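Local coordinates for ParM protein (Staphylococcus aureus, PDB 3JS6) that is an actin-like plasmid segregation protein that probably assembles into nucleotide-dependent filaments which drive plasmid DNA copies apart during partition, at residues T166-N171 / E331-L336. Residues are numbered along the deposited sequence; the frame is centred on the assembly and turned at random.
Sequences TLLDLN and EKLGEL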
ATOM      1  N   THR A 166       4.136   6.950   4.583  1.00 20.14           N
ATOM      2  CA  THR A 166       4.753   6.298   5.725  1.00 24.93           C
ATOM      3  C   THR A 166       5.326   7.337   6.692  1.00 21.22           C
ATOM      4  O   THR A 166       5.068   7.284   7.880  1.00 24.24           O
ATOM      5  CB  THR A 166       5.852   5.327   5.229  1.00 23.25           C
ATOM      6  OG1 THR A 166       5.234   4.293   4.448  1.00 36.03           O
ATOM      7  CG2 THR A 166       6.589   4.686   6.392  1.00 27.63           C
ATOM      8  N   LEU A 167       6.113   8.280   6.184  1.00 25.77           N
ATOM      9  CA  LEU A 167       6.669   9.322   7.050  1.00 25.62           C
ATOM     10  C   LEU A 167       5.571  10.091   7.805  1.00 26.22           C
ATOM     11  O   LEU A 167       5.704  10.392   8.999  1.00 20.52           O
ATOM     12  CB  LEU A 167       7.497  10.304   6.214  1.00 22.57           C
ATOM     13  CG  LEU A 167       8.897   9.802   5.894  1.00 29.19           C
ATOM     14  CD1 LEU A 167       9.573  10.712   4.888  1.00 39.31           C
ATOM     15  CD2 LEU A 167       9.696   9.726   7.170  1.00 37.39           C
ATOM     16  N   LEU A 168       4.501  10.424   7.089  1.00 21.62           N
ATOM     17  CA  LEU A 168       3.379  11.175   7.646  1.00 24.70           C
ATOM     18  C   LEU A 168       2.596  10.416   8.715  1.00 25.00           C
ATOM     19  O   LEU A 168       2.008  11.025   9.615  1.00 24.38           O
ATOM     20  CB  LEU A 168       2.439  11.605   6.520  1.00 16.19           C
ATOM     21  CG  LEU A 168       3.028  12.667   5.582  1.00 21.38           C
ATOM     22  CD1 LEU A 168       2.018  12.943   4.443  1.00 27.28           C
ATOM     23  CD2 LEU A 168       3.341  13.943   6.354  1.00 24.03           C
ATOM     24  N   ASP A 169       2.572   9.090   8.604  1.00 19.60           N
ATOM     25  CA  ASP A 169       1.892   8.237   9.575  1.00 22.46           C
ATOM     26  C   ASP A 169       2.544   8.512  10.928  1.00 22.64           C
ATOM     27  O   ASP A 169       1.862   8.624  11.938  1.00 23.40           O
ATOM     28  CB  ASP A 169       2.094   6.755   9.162  1.00 23.65           C
ATOM     29  CG  ASP A 169       1.533   5.733  10.176  1.00 35.50           C
ATOM     30  OD1 ASP A 169       0.459   5.949  10.789  1.00 25.77           O
ATOM     31  OD2 ASP A 169       2.170   4.659  10.324  1.00 26.32           O
ATOM     32  N   LEU A 170       3.868   8.648  10.930  1.00 24.96           N
ATOM     33  CA  LEU A 170       4.626   8.845  12.162  1.00 19.68           C
ATOM     34  C   LEU A 170       5.153  10.252  12.418  1.00 22.53           C
ATOM     35  O   LEU A 170       5.929  10.458  13.343  1.00 24.26           O
ATOM     36  CB  LEU A 170       5.810   7.882  12.185  1.00 19.70           C
ATOM     37  CG  LEU A 170       5.392   6.415  11.988  1.00 19.45           C
ATOM     38  CD1 LEU A 170       6.614   5.528  11.981  1.00 23.46           C
ATOM     39  CD2 LEU A 170       4.440   6.004  13.100  1.00 25.81           C
ATOM     40  N   ASN A 171       4.770  11.225  11.608  1.00 18.23           N
ATOM     41  CA  ASN A 171       5.305  12.560  11.870  1.00 24.28           C
ATOM     42  C   ASN A 171       4.279  13.664  11.713  1.00 21.28           C
ATOM     43  O   ASN A 171       4.633  14.820  11.448  1.00 23.10           O
ATOM     44  CB  ASN A 171       6.509  12.813  10.968  1.00 23.85           C
ATOM     45  CG  ASN A 171       7.723  12.033  11.410  1.00 30.82           C
ATOM     46  OD1 ASN A 171       8.446  12.452  12.313  1.00 27.45           O
ATOM     47  ND2 ASN A 171       7.941  10.879  10.790  1.00 23.70           N
ATOM     48  N   GLU A 331      -4.369   9.431   4.563  1.00 20.27           N
ATOM     49  CA  GLU A 331      -5.628   9.876   5.176  1.00 19.30           C
ATOM     50  C   GLU A 331      -5.490  11.247   5.842  1.00 24.23           C
ATOM     51  O   GLU A 331      -6.392  12.082   5.745  1.00 23.01           O
ATOM     52  CB  GLU A 331      -6.112   8.853   6.187  1.00 23.55           C
ATOM     53  CG  GLU A 331      -7.378   9.252   6.908  1.00 22.21           C
ATOM     54  CD  GLU A 331      -7.901   8.135   7.795  1.00 32.95           C
ATOM     55  OE1 GLU A 331      -7.136   7.653   8.659  1.00 39.89           O
ATOM     56  OE2 GLU A 331      -9.078   7.738   7.626  1.00 31.44           O
ATOM     57  N   LYS A 332      -4.363  11.487   6.504  1.00 19.55           N
ATOM     58  CA  LYS A 332      -4.137  12.787   7.142  1.00 22.92           C
ATOM     59  C   LYS A 332      -4.143  13.927   6.106  1.00 24.67           C
ATOM     60  O   LYS A 332      -4.712  14.991   6.347  1.00 23.35           O
ATOM     61  CB  LYS A 332      -2.831  12.759   7.939  1.00 20.10           C
ATOM     62  CG  LYS A 332      -2.911  11.800   9.132  1.00 23.09           C
ATOM     63  CD  LYS A 332      -1.541  11.545   9.747  1.00 25.19           C
ATOM     64  CE  LYS A 332      -1.636  10.558  10.896  1.00 24.70           C
ATOM     65  NZ  LYS A 332      -0.302  10.394  11.559  1.00 27.58           N
ATOM     66  N   LEU A 333      -3.520  13.707   4.957  1.00 20.89           N
ATOM     67  CA  LEU A 333      -3.497  14.716   3.900  1.00 18.69           C
ATOM     68  C   LEU A 333      -4.912  14.864   3.334  1.00 24.11           C
ATOM     69  O   LEU A 333      -5.322  15.953   2.914  1.00 23.98           O
ATOM     70  CB  LEU A 333      -2.534  14.293   2.770  1.00 25.89           C
ATOM     71  CG  LEU A 333      -1.035  14.241   3.113  1.00 17.97           C
ATOM     72  CD1 LEU A 333      -0.242  13.780   1.898  1.00 25.46           C
ATOM     73  CD2 LEU A 333      -0.558  15.642   3.544  1.00 24.47           C
ATOM     74  N   GLY A 334      -5.650  13.757   3.315  1.00 22.96           N
ATOM     75  CA  GLY A 334      -7.015  13.784   2.817  1.00 18.64           C
ATOM     76  C   GLY A 334      -7.896  14.652   3.713  1.00 23.35           C
ATOM     77  O   GLY A 334      -8.786  15.346   3.213  1.00 20.83           O
ATOM     78  N   GLU A 335      -7.655  14.608   5.027  1.00 21.35           N
ATOM     79  CA  GLU A 335      -8.430  15.401   5.989  1.00 28.53           C
ATOM     80  C   GLU A 335      -8.222  16.880   5.716  1.00 29.15           C
ATOM     81  O   GLU A 335      -9.168  17.681   5.784  1.00 25.58           O
ATOM     82  CB  GLU A 335      -7.991  15.103   7.423  1.00 27.43           C
ATOM     83  CG  GLU A 335      -8.349  13.703   7.935  1.00 39.58           C
ATOM     84  CD  GLU A 335      -9.843  13.508   8.151  1.00 58.82           C
ATOM     85  OE1 GLU A 335     -10.242  12.392   8.552  1.00 64.29           O
ATOM     86  OE2 GLU A 335     -10.621  14.464   7.924  1.00 65.69           O
ATOM     87  N   LEU A 336      -6.971  17.233   5.422  1.00 26.05           N
ATOM     88  CA  LEU A 336      -6.630  18.615   5.119  1.00 22.96           C
ATOM     89  C   LEU A 336      -7.274  19.004   3.806  1.00 27.35           C
ATOM     90  O   LEU A 336      -7.753  20.130   3.651  1.00 22.99           O
ATOM     91  CB  LEU A 336      -5.119  18.788   5.024  1.00 28.24           C
ATOM     92  CG  LEU A 336      -4.378  18.652   6.359  1.00 23.40           C
ATOM     93  CD1 LEU A 336      -2.922  18.979   6.130  1.00 25.65           C
ATOM     94  CD2 LEU A 336      -4.966  19.597   7.399  1.00 27.86           C
TER
HETATM   95  O   HOH W   1      -0.859   7.746  12.016  1.00 31.46           O
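Leu168 and Lys332 mark the nearest approach of the two backbones, 7.7 Å between their CA atoms, where the C-terminal turn of helix 162-169 meets the flank of helix 325-342. The contact is small, and its polar half is made by Lys332, whose side chain is extended beyond CG and carries its ammonium group to the carbonyls at the end of the opposing helix. Lys332 NZ donates to Leu168 O at 3.1 Å, lying in the carbonyl plane on a lone pair, with a C=O...N angle of 136°. Lys332 NZ also donates to Asp169 O at 2.8 Å, but from above the carbonyl plane, 44° out of it. A third carbonyl, that of Met172, accepts from NZ, so the lysine gathers oxygens from the helix end and from Met172 at the start of the short strand 172-173. Such an interaction resembles C-capping by a side chain from a distant part of the sequence, and the positive charge is probably favoured by the helix dipole. Asp169 OD1, 4.6 Å from Lys332 NZ, is too distant for a salt bridge; water 1 links the two, accepting from Lys332 NZ at 2.7 Å and donating to OD1. Beside this polar cluster, Leu168 CD1 meets Leu333 CD1 at 3.5 Å, the two side chains crossing at about a right angle. Asn171 ND2 bonds to Leu167 O at 2.9 Å, tying the chain back to the last turn. Asp169 OD2 adds a salt bridge to Arg328 and a hydrogen bond to Ser325, both in the first turn of helix 325-342. Helix 162-169 packs through Thr166 and Leu167 on strands 185-191 and 293-297, while helix 325-342 touches strand 4-11 through Glu331 and Glu335, so the contact bridges the two large sheets of the actin-like fold.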